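Local coordinates for protein elastinolytic metalloprotease (Pseudoalteromonas sp. CF6-2, PDB 6IK4) that probably cleaves peptide bonds as a zinc-dependent M23-family metalloendopeptidase, with elastin and bacterial peptidoglycan as likely targets, at residues S32-N37 against G116-F121; G40-N45 against G112-P117; S44-V49 against L97-N102; F60-I65 against Y104-C109. All blocks are in the same frame, centred on the assembly; numbering follows the deposited sequence.

Contact 1: residues S32-N37 against G116-F121; sequences SLDFNN and GPHVHF. With ZN (zinc ion), chain B.
D34 and H120 face each other as an antiparallel non-hydrogen-bonded pair, and their side chains leave the sheet on the same face to take hold of one zinc ion. D34 OD1 and H120 ND1 each lie 2.0 Å from the metal, and the carboxylate and imidazole planes are turned 51° apart. A chi1 of 170° carries the H120 ring beside D34, with ND1 turned to the metal; the far nitrogen, NE2, is held by N23. H120, H21 and D34 make up the zinc site, and H118 and H120 form the His-x-His pair of M23 peptidases. On the same side, H118 lays its CD2 3.4 Å from D34 CB. Its ring is steadied by ND1, which donates to G116 O at 2.8 Å with the acceptor nearly in the ring plane; H118 is predicted to be a proton donor/acceptor in catalysis. The opposite face is apolar. F35 and F121 meet obliquely, F35 CE2 lying 3.7 Å from F121 CD2 with the ring planes 41° apart, while V119 CG1 reaches the edge of the F35 ring. Paired backbone bonds flank the zinc ligands, L33 with F121 and F35 with V119; F121 N to L33 O is 2.8 Å. Strand 32-36 lies between strands 14-17 and 119-125 in the sheet, antiparallel to both; strand 119-125 pairs on its other side with strand 73-81, which brings H79 against H118.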
# COMPACT_ATOMS: atom_id res chain seq x y z
N SER A 32 -3.97 2.26 6.32
CA SER A 32 -3.59 2.45 4.93
C SER A 32 -2.42 3.42 4.80
O SER A 32 -2.22 4.30 5.65
CB SER A 32 -4.78 2.98 4.11
OG SER A 32 -5.90 2.12 4.21
N LEU A 33 -1.66 3.26 3.71
CA LEU A 33 -0.57 4.14 3.33
C LEU A 33 -0.68 4.42 1.85
O LEU A 33 -1.08 3.54 1.08
CB LEU A 33 0.80 3.49 3.63
CG LEU A 33 1.12 3.24 5.11
CD1 LEU A 33 2.21 2.18 5.24
CD2 LEU A 33 1.54 4.54 5.80
N ASP A 34 -0.32 5.64 1.44
CA ASP A 34 -0.24 5.98 0.02
C ASP A 34 1.23 5.96 -0.40
O ASP A 34 2.05 6.70 0.16
CB ASP A 34 -0.87 7.35 -0.25
CG ASP A 34 -2.35 7.37 0.06
OD1 ASP A 34 -2.96 6.29 0.03
OD2 ASP A 34 -2.91 8.45 0.31
N PHE A 35 1.57 5.09 -1.36
CA PHE A 35 2.93 4.93 -1.86
C PHE A 35 3.05 5.48 -3.28
O PHE A 35 2.16 5.25 -4.11
CB PHE A 35 3.36 3.46 -1.93
CG PHE A 35 3.45 2.77 -0.60
CD1 PHE A 35 4.09 3.36 0.48
CD2 PHE A 35 2.91 1.50 -0.45
CE1 PHE A 35 4.20 2.70 1.68
CE2 PHE A 35 2.99 0.84 0.76
CZ PHE A 35 3.64 1.42 1.83
N ASN A 36 4.17 6.14 -3.59
CA ASN A 36 4.45 6.49 -4.98
C ASN A 36 5.96 6.58 -5.17
O ASN A 36 6.70 6.83 -4.22
CB ASN A 36 3.75 7.80 -5.38
CG ASN A 36 4.53 9.05 -4.95
OD1 ASN A 36 5.34 9.58 -5.70
ND2 ASN A 36 4.27 9.53 -3.73
N ASN A 37 6.41 6.36 -6.41
CA ASN A 37 7.85 6.36 -6.66
C ASN A 37 8.36 7.68 -7.22
O ASN A 37 9.50 7.73 -7.69
CB ASN A 37 8.24 5.21 -7.60
CG ASN A 37 7.91 5.49 -9.05
OD1 ASN A 37 7.07 6.33 -9.38
ND2 ASN A 37 8.59 4.76 -9.95
N GLY A 116 -2.80 12.89 -7.15
CA GLY A 116 -1.81 12.46 -8.10
C GLY A 116 -1.61 10.96 -8.02
O GLY A 116 -2.07 10.30 -7.08
N PRO A 117 -0.93 10.39 -9.02
CA PRO A 117 -0.77 8.92 -9.06
C PRO A 117 -0.10 8.37 -7.80
O PRO A 117 0.91 8.91 -7.32
CB PRO A 117 0.11 8.70 -10.30
CG PRO A 117 -0.13 9.91 -11.16
CD PRO A 117 -0.38 11.05 -10.20
N HIS A 118 -0.67 7.29 -7.27
CA HIS A 118 -0.13 6.55 -6.14
C HIS A 118 -0.97 5.29 -5.99
O HIS A 118 -2.06 5.18 -6.57
CB HIS A 118 -0.16 7.37 -4.85
CG HIS A 118 -1.55 7.64 -4.35
ND1 HIS A 118 -2.35 8.65 -4.85
CD2 HIS A 118 -2.28 7.03 -3.38
CE1 HIS A 118 -3.50 8.65 -4.21
NE2 HIS A 118 -3.49 7.68 -3.31
N VAL A 119 -0.48 4.35 -5.20
CA VAL A 119 -1.31 3.22 -4.77
C VAL A 119 -1.73 3.45 -3.32
O VAL A 119 -0.92 3.85 -2.48
CB VAL A 119 -0.58 1.87 -4.93
CG1 VAL A 119 0.76 1.87 -4.19
CG2 VAL A 119 -1.47 0.72 -4.43
N HIS A 120 -3.02 3.28 -3.05
CA HIS A 120 -3.58 3.29 -1.71
C HIS A 120 -3.50 1.86 -1.20
O HIS A 120 -4.21 0.98 -1.70
CB HIS A 120 -5.03 3.81 -1.77
CG HIS A 120 -5.80 3.67 -0.49
ND1 HIS A 120 -5.73 4.59 0.53
CD2 HIS A 120 -6.72 2.75 -0.11
CE1 HIS A 120 -6.56 4.23 1.50
NE2 HIS A 120 -7.17 3.12 1.14
N PHE A 121 -2.63 1.63 -0.22
CA PHE A 121 -2.28 0.30 0.28
C PHE A 121 -2.90 0.09 1.66
O PHE A 121 -2.67 0.90 2.55
CB PHE A 121 -0.75 0.19 0.33
CG PHE A 121 -0.22 -1.07 0.96
CD1 PHE A 121 -0.04 -2.22 0.20
CD2 PHE A 121 0.20 -1.06 2.28
CE1 PHE A 121 0.50 -3.37 0.78
CE2 PHE A 121 0.73 -2.21 2.86
CZ PHE A 121 0.88 -3.36 2.11
ZN ZN B . -4.84 6.41 0.79

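Contact 2: residues G40-N45 against G112-P117; sequences GGWGSN and GQSSGP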
# COMPACT_ATOMS: atom_id res chain seq x y z
N GLY A 40 5.91 11.39 -11.23
CA GLY A 40 5.32 12.61 -11.72
C GLY A 40 3.81 12.61 -11.54
O GLY A 40 3.26 11.84 -10.74
N GLY A 41 3.13 13.47 -12.30
CA GLY A 41 1.69 13.64 -12.20
C GLY A 41 0.94 12.71 -13.14
O GLY A 41 1.49 11.75 -13.67
N TRP A 42 -0.33 13.04 -13.35
CA TRP A 42 -1.15 12.26 -14.28
C TRP A 42 -0.53 12.25 -15.67
O TRP A 42 -0.01 13.27 -16.15
CB TRP A 42 -2.57 12.82 -14.34
CG TRP A 42 -3.23 12.88 -13.00
CD1 TRP A 42 -3.60 14.01 -12.32
CD2 TRP A 42 -3.59 11.77 -12.16
NE1 TRP A 42 -4.18 13.66 -11.11
CE2 TRP A 42 -4.17 12.30 -10.99
CE3 TRP A 42 -3.47 10.38 -12.29
CZ2 TRP A 42 -4.65 11.48 -9.95
CZ3 TRP A 42 -3.93 9.57 -11.25
CH2 TRP A 42 -4.51 10.12 -10.10
N GLY A 43 -0.57 11.09 -16.32
CA GLY A 43 0.06 10.89 -17.61
C GLY A 43 1.49 10.40 -17.55
O GLY A 43 2.03 9.98 -18.59
N SER A 44 2.12 10.42 -16.38
CA SER A 44 3.51 10.03 -16.25
C SER A 44 3.65 8.51 -16.31
O SER A 44 2.67 7.76 -16.37
CB SER A 44 4.11 10.60 -14.97
OG SER A 44 3.53 10.02 -13.82
N ASN A 45 4.90 8.04 -16.30
CA ASN A 45 5.21 6.62 -16.45
C ASN A 45 5.16 5.96 -15.07
O ASN A 45 6.19 5.74 -14.42
CB ASN A 45 6.57 6.48 -17.13
CG ASN A 45 7.03 5.05 -17.23
OD1 ASN A 45 6.26 4.14 -17.55
ND2 ASN A 45 8.32 4.84 -16.95
N GLY A 112 -13.62 7.97 -4.55
CA GLY A 112 -12.51 8.46 -3.77
C GLY A 112 -11.97 9.78 -4.30
O GLY A 112 -12.55 10.42 -5.18
N GLN A 113 -10.84 10.18 -3.75
CA GLN A 113 -10.16 11.39 -4.20
C GLN A 113 -8.67 11.11 -4.32
O GLN A 113 -8.13 10.22 -3.66
CB GLN A 113 -10.39 12.56 -3.24
CG GLN A 113 -10.41 12.18 -1.76
CD GLN A 113 -10.62 13.39 -0.86
OE1 GLN A 113 -9.68 13.86 -0.21
NE2 GLN A 113 -11.85 13.91 -0.81
N SER A 114 -8.01 11.88 -5.19
CA SER A 114 -6.57 11.73 -5.39
C SER A 114 -5.97 13.03 -5.92
O SER A 114 -6.50 13.64 -6.84
CB SER A 114 -6.26 10.60 -6.36
OG SER A 114 -4.87 10.56 -6.65
N SER A 115 -4.82 13.40 -5.35
CA SER A 115 -4.03 14.54 -5.81
C SER A 115 -2.99 14.17 -6.86
O SER A 115 -2.34 15.08 -7.40
CB SER A 115 -3.34 15.21 -4.61
OG SER A 115 -4.29 15.65 -3.65
N GLY A 116 -2.80 12.89 -7.15
CA GLY A 116 -1.81 12.46 -8.10
C GLY A 116 -1.61 10.96 -8.02
O GLY A 116 -2.07 10.30 -7.08
N PRO A 117 -0.93 10.39 -9.02
CA PRO A 117 -0.77 8.92 -9.06
C PRO A 117 -0.10 8.37 -7.80
O PRO A 117 0.91 8.91 -7.32
CB PRO A 117 0.11 8.70 -10.30
CG PRO A 117 -0.13 9.91 -11.16
CD PRO A 117 -0.38 11.05 -10.20
O HOH W 1 2.23 11.07 -7.98
O HOH W 2 -5.57 15.42 -9.00
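The indole of W42 lies across the G116-P117 link, with both residues over one face. P117 CD sits 3.8 Å from the centroid of the six-membered ring, only 12° off the ring normal, a CH-pi contact; G116 CA rides over the same face, displaced toward the rim near CZ2. At the edge, near the ring plane, S114 OG comes 3.4 Å from W42 CZ2, and a water lies in plane beside the pyrrole nitrogen. That water accepts from W42 NE1 at 3.1 Å and donates to S114 O, so the indole N-H reaches the other loop through solvent. With CG anti to the carbonyl carbon (chi1 -56°), the W42 ring extends from its turn over the other loop. The turn, type II from G41 to S44, is closed by two donors on G41 O, S44 N and S44 OG, the hydroxyl at 2.7 Å. The same G41 O meets P117 CG at 3.5 Å. Across the way S114 OG accepts from G116 N in an ST turn. A second water lies between G40 O and P117 O. The chemistry is therefore aliphatic CH against an aromatic face, with the polar groups of the two loops linked through two waters rather than directly; this surface packing abuts the backbone that orients a histidine predicted to be catalytic.

Contact 3: residues S44-V49 against L97-N102; sequences SNTPWV and LGRYAN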
# COMPACT_ATOMS: atom_id res chain seq x y z
N SER A 44 2.12 10.42 -16.38
CA SER A 44 3.51 10.03 -16.25
C SER A 44 3.65 8.51 -16.31
O SER A 44 2.67 7.76 -16.37
CB SER A 44 4.11 10.60 -14.97
OG SER A 44 3.53 10.02 -13.82
N ASN A 45 4.90 8.04 -16.30
CA ASN A 45 5.21 6.62 -16.45
C ASN A 45 5.16 5.96 -15.07
O ASN A 45 6.19 5.74 -14.42
CB ASN A 45 6.57 6.48 -17.13
CG ASN A 45 7.03 5.05 -17.23
OD1 ASN A 45 6.26 4.14 -17.55
ND2 ASN A 45 8.32 4.84 -16.95
N THR A 46 3.95 5.65 -14.62
CA THR A 46 3.77 5.10 -13.28
C THR A 46 4.26 3.66 -13.20
O THR A 46 4.19 2.91 -14.17
CB THR A 46 2.30 5.18 -12.86
OG1 THR A 46 1.47 4.60 -13.88
CG2 THR A 46 1.88 6.62 -12.61
N PRO A 47 4.77 3.24 -12.03
CA PRO A 47 5.43 1.93 -11.93
C PRO A 47 4.43 0.80 -11.70
O PRO A 47 3.26 1.00 -11.40
CB PRO A 47 6.33 2.09 -10.70
CG PRO A 47 5.54 3.03 -9.83
CD PRO A 47 4.95 4.03 -10.80
N TRP A 48 4.96 -0.42 -11.84
CA TRP A 48 4.23 -1.61 -11.43
C TRP A 48 4.37 -1.81 -9.93
O TRP A 48 5.38 -1.44 -9.32
CB TRP A 48 4.74 -2.85 -12.18
CG TRP A 48 4.49 -2.75 -13.67
CD1 TRP A 48 5.26 -2.08 -14.58
CD2 TRP A 48 3.38 -3.30 -14.40
NE1 TRP A 48 4.70 -2.19 -15.84
CE2 TRP A 48 3.55 -2.93 -15.75
CE3 TRP A 48 2.27 -4.06 -14.04
CZ2 TRP A 48 2.64 -3.31 -16.75
CZ3 TRP A 48 1.36 -4.43 -15.03
CH2 TRP A 48 1.56 -4.06 -16.37
N VAL A 49 3.32 -2.38 -9.33
CA VAL A 49 3.22 -2.60 -7.89
C VAL A 49 3.36 -4.09 -7.63
O VAL A 49 2.68 -4.90 -8.27
CB VAL A 49 1.88 -2.07 -7.34
CG1 VAL A 49 1.79 -2.26 -5.83
CG2 VAL A 49 1.70 -0.58 -7.68
N LEU A 97 1.32 -7.04 -9.75
CA LEU A 97 -0.14 -7.08 -9.73
C LEU A 97 -0.76 -6.21 -10.82
O LEU A 97 -1.88 -6.48 -11.27
CB LEU A 97 -0.66 -6.63 -8.36
CG LEU A 97 -0.29 -7.54 -7.18
CD1 LEU A 97 -0.71 -6.92 -5.83
CD2 LEU A 97 -0.92 -8.93 -7.37
N GLY A 98 -0.07 -5.16 -11.21
CA GLY A 98 -0.64 -4.10 -12.02
C GLY A 98 0.20 -2.85 -11.81
O GLY A 98 1.21 -2.88 -11.11
N ARG A 99 -0.22 -1.77 -12.45
CA ARG A 99 0.38 -0.46 -12.20
C ARG A 99 -0.55 0.35 -11.32
O ARG A 99 -1.76 0.09 -11.27
CB ARG A 99 0.63 0.30 -13.51
CG ARG A 99 1.66 -0.34 -14.42
CD ARG A 99 1.70 0.32 -15.81
NE ARG A 99 1.96 1.76 -15.75
CZ ARG A 99 1.94 2.56 -16.82
NH1 ARG A 99 1.68 2.07 -18.03
NH2 ARG A 99 2.19 3.86 -16.68
N TYR A 100 -0.02 1.34 -10.60
CA TYR A 100 -0.95 2.32 -10.08
C TYR A 100 -1.24 3.30 -11.20
O TYR A 100 -0.38 3.56 -12.05
CB TYR A 100 -0.50 3.01 -8.79
CG TYR A 100 0.77 3.84 -8.71
CD1 TYR A 100 0.85 5.11 -9.27
CD2 TYR A 100 1.85 3.38 -7.95
CE1 TYR A 100 2.02 5.88 -9.14
CE2 TYR A 100 3.00 4.14 -7.81
CZ TYR A 100 3.08 5.38 -8.40
OH TYR A 100 4.23 6.12 -8.26
N ALA A 101 -2.48 3.77 -11.25
CA ALA A 101 -3.02 4.40 -12.45
C ALA A 101 -2.34 5.74 -12.71
O ALA A 101 -2.13 6.54 -11.79
CB ALA A 101 -4.52 4.61 -12.30
N ASN A 102 -2.00 5.99 -13.97
CA ASN A 102 -1.49 7.28 -14.40
C ASN A 102 -2.59 8.17 -14.98
O ASN A 102 -2.29 9.25 -15.49
CB ASN A 102 -0.34 7.10 -15.39
CG ASN A 102 -0.81 6.85 -16.83
OD1 ASN A 102 -1.95 6.46 -17.08
ND2 ASN A 102 0.09 7.08 -17.78
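W48 and R99 are an antiparallel non-hydrogen-bonded pair joining strands 48-50 and 96-100, their CA atoms just 4.1 Å apart, and the two segments run 163° apart end to end; strand 96-100 also pairs with strand 73-81. Beyond them V49 N donates to G98 O at 2.8 Å and L97 N to V49 O; toward the other end the bond from Y100 N to P47 O is long and weak. R99 CG sits over the centre of the W48 five-membered ring, 3.5 Å from the centroid, a CH-pi contact; a bend at chi3 (57°) then turns the guanidinium back toward T46. There NH2 donates to T46 OG1 at 3.0 Å, while NE makes a weak bond to T46 O. T46 OG1 donates to Y100 O at 2.8 Å, nearly in line with the carbonyl. The Y100 ring takes P47 CD on one face, 3.3 Å from CZ, and V49 CG2 at its edge; its hydroxyl is hydrogen-bonded to the backbone N of N37. N102 ND2 completes the join, donating to S44 O at 3.0 Å. A leucine in place of R99 would probably leave T46 OG1 without its donor and that stretch less firmly held. Where the strand pairing gives out, side chains take over: the threonine hydroxyl both accepts and donates, relaying the guanidinium to a main-chain carbonyl, while the buried Y100 ring packs on P47.

Contact 4: residues F60-I65 against Y104-C109; sequences FSSCNI and YNQALC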
# COMPACT_ATOMS: atom_id res chain seq x y z
N PHE A 60 -11.80 -6.60 -7.32
CA PHE A 60 -13.09 -5.95 -7.11
C PHE A 60 -13.52 -5.14 -8.33
O PHE A 60 -14.72 -4.98 -8.56
CB PHE A 60 -13.04 -5.06 -5.87
CG PHE A 60 -12.87 -5.82 -4.59
CD1 PHE A 60 -13.93 -6.51 -4.03
CD2 PHE A 60 -11.64 -5.85 -3.93
CE1 PHE A 60 -13.78 -7.22 -2.84
CE2 PHE A 60 -11.48 -6.55 -2.75
CZ PHE A 60 -12.56 -7.24 -2.20
N SER A 61 -12.57 -4.65 -9.10
CA SER A 61 -12.83 -3.75 -10.23
C SER A 61 -11.53 -3.63 -10.99
O SER A 61 -10.52 -4.23 -10.61
CB SER A 61 -13.33 -2.39 -9.75
OG SER A 61 -12.27 -1.71 -9.09
N SER A 62 -11.53 -2.83 -12.05
CA SER A 62 -10.29 -2.66 -12.79
C SER A 62 -9.25 -1.85 -12.02
O SER A 62 -8.10 -1.77 -12.47
CB SER A 62 -10.57 -1.98 -14.14
OG SER A 62 -10.84 -0.61 -13.95
N CYS A 63 -9.60 -1.24 -10.89
CA CYS A 63 -8.66 -0.39 -10.16
C CYS A 63 -8.48 -0.82 -8.71
O CYS A 63 -7.96 -0.05 -7.89
CB CYS A 63 -9.10 1.08 -10.23
SG CYS A 63 -10.62 1.51 -9.34
N ASN A 64 -8.85 -2.06 -8.37
CA ASN A 64 -8.96 -2.45 -6.96
C ASN A 64 -8.77 -3.95 -6.85
O ASN A 64 -9.61 -4.73 -7.32
CB ASN A 64 -10.31 -2.01 -6.40
CG ASN A 64 -10.44 -2.27 -4.91
OD1 ASN A 64 -9.46 -2.56 -4.23
ND2 ASN A 64 -11.65 -2.13 -4.40
N ILE A 65 -7.66 -4.37 -6.22
CA ILE A 65 -7.31 -5.78 -6.14
C ILE A 65 -6.77 -6.07 -4.75
O ILE A 65 -6.21 -5.19 -4.08
CB ILE A 65 -6.28 -6.16 -7.24
CG1 ILE A 65 -6.18 -7.67 -7.41
CG2 ILE A 65 -4.90 -5.56 -6.92
CD1 ILE A 65 -5.28 -8.08 -8.55
N TYR A 104 -6.52 9.94 -14.10
CA TYR A 104 -7.35 10.29 -12.95
C TYR A 104 -8.61 9.44 -12.90
O TYR A 104 -8.99 8.93 -11.83
CB TYR A 104 -7.68 11.78 -13.02
CG TYR A 104 -8.54 12.30 -11.90
CD1 TYR A 104 -7.99 12.68 -10.68
CD2 TYR A 104 -9.92 12.43 -12.06
CE1 TYR A 104 -8.79 13.17 -9.66
CE2 TYR A 104 -10.72 12.91 -11.05
CZ TYR A 104 -10.15 13.29 -9.86
OH TYR A 104 -10.95 13.76 -8.84
N ASN A 105 -9.29 9.27 -14.04
CA ASN A 105 -10.54 8.51 -14.06
C ASN A 105 -10.31 7.05 -13.70
O ASN A 105 -11.11 6.45 -12.98
CB ASN A 105 -11.21 8.62 -15.42
CG ASN A 105 -11.87 9.97 -15.63
OD1 ASN A 105 -12.15 10.68 -14.67
ND2 ASN A 105 -12.13 10.32 -16.89
N GLN A 106 -9.23 6.45 -14.21
CA GLN A 106 -8.93 5.06 -13.86
C GLN A 106 -8.58 4.92 -12.39
O GLN A 106 -8.96 3.93 -11.75
CB GLN A 106 -7.78 4.54 -14.73
CG GLN A 106 -7.33 3.13 -14.36
CD GLN A 106 -8.40 2.11 -14.61
OE1 GLN A 106 -9.24 2.29 -15.49
NE2 GLN A 106 -8.40 1.03 -13.83
N ALA A 107 -7.84 5.89 -11.84
CA ALA A 107 -7.46 5.84 -10.43
C ALA A 107 -8.68 5.84 -9.52
O ALA A 107 -8.64 5.26 -8.43
CB ALA A 107 -6.57 7.03 -10.08
N LEU A 108 -9.76 6.49 -9.94
CA LEU A 108 -10.95 6.64 -9.11
C LEU A 108 -12.13 5.85 -9.67
O LEU A 108 -13.28 6.27 -9.58
CB LEU A 108 -11.29 8.12 -8.95
CG LEU A 108 -10.16 8.93 -8.32
CD1 LEU A 108 -10.55 10.38 -8.16
CD2 LEU A 108 -9.77 8.33 -6.97
N CYS A 109 -11.86 4.67 -10.24
CA CYS A 109 -12.91 3.90 -10.88
C CYS A 109 -13.99 3.44 -9.90
O CYS A 109 -15.10 3.11 -10.33
CB CYS A 109 -12.31 2.71 -11.65
SG CYS A 109 -12.09 1.16 -10.72
O HOH W 3 -11.61 0.76 -16.25
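The covalent link comes first: C63 and C109 form a disulfide, SG to SG 2.0 Å, with chi3 -89°, close to the unstrained value of a quarter turn. Beside the bridge, S61 OG lies 3.3 Å from C109 SG, and C63 CB lies 3.2 Å from Q106 O. The polar part belongs to Q106. Its chain starts anti to the backbone N and bends at chi2 (65°), bringing the amide over to S62, where NE2 donates to S62 OG at 2.9 Å with the hydroxyl close to the amide plane and the bond fairly straight at 162°. Water 3 sits beside this bond, donating to Q106 OE1 at 2.9 Å and lying 2.8 Å from S62 OG, so both ends of the amide are engaged. NE2 also donates to M80 O. An alanine at Q106 is likely to leave S62 OG and M80 O without this donor and open a gap beside the disulfide. Within the hairpin, S61 OG accepts from C63 N as an ST turn and is bound by E110. The type I turn S61-N64 joins strands 55-61 and 64-68, and the disulfide ties it to the chain just after helix 104-107, whose A107 O receives H79 ND1 from strand 73-81.

How the contacts relate
Contact 1 lies deepest, about 6 Å from the chain centre, with the others 13 to 15 Å out; contact centres are 10 to 13 Å apart. Contacts 1, 3 and 4 reach one antiparallel sheet, while contact 2 joins two loops and holds no strand. Along the chain, contacts 3 and 4 alternate, both within the loop that contact 1 closes. Contact 2 shares G116 and P117 with contact 1, and S44 and N45 with contact 3. Y100 of contact 3 meets N37 and H118 of contact 1, and W42 of contact 2 packs on A107 of contact 4. The zinc-bearing strand pair, the loops and the disulfide-linked turn thus form one connected part of the M23 domain.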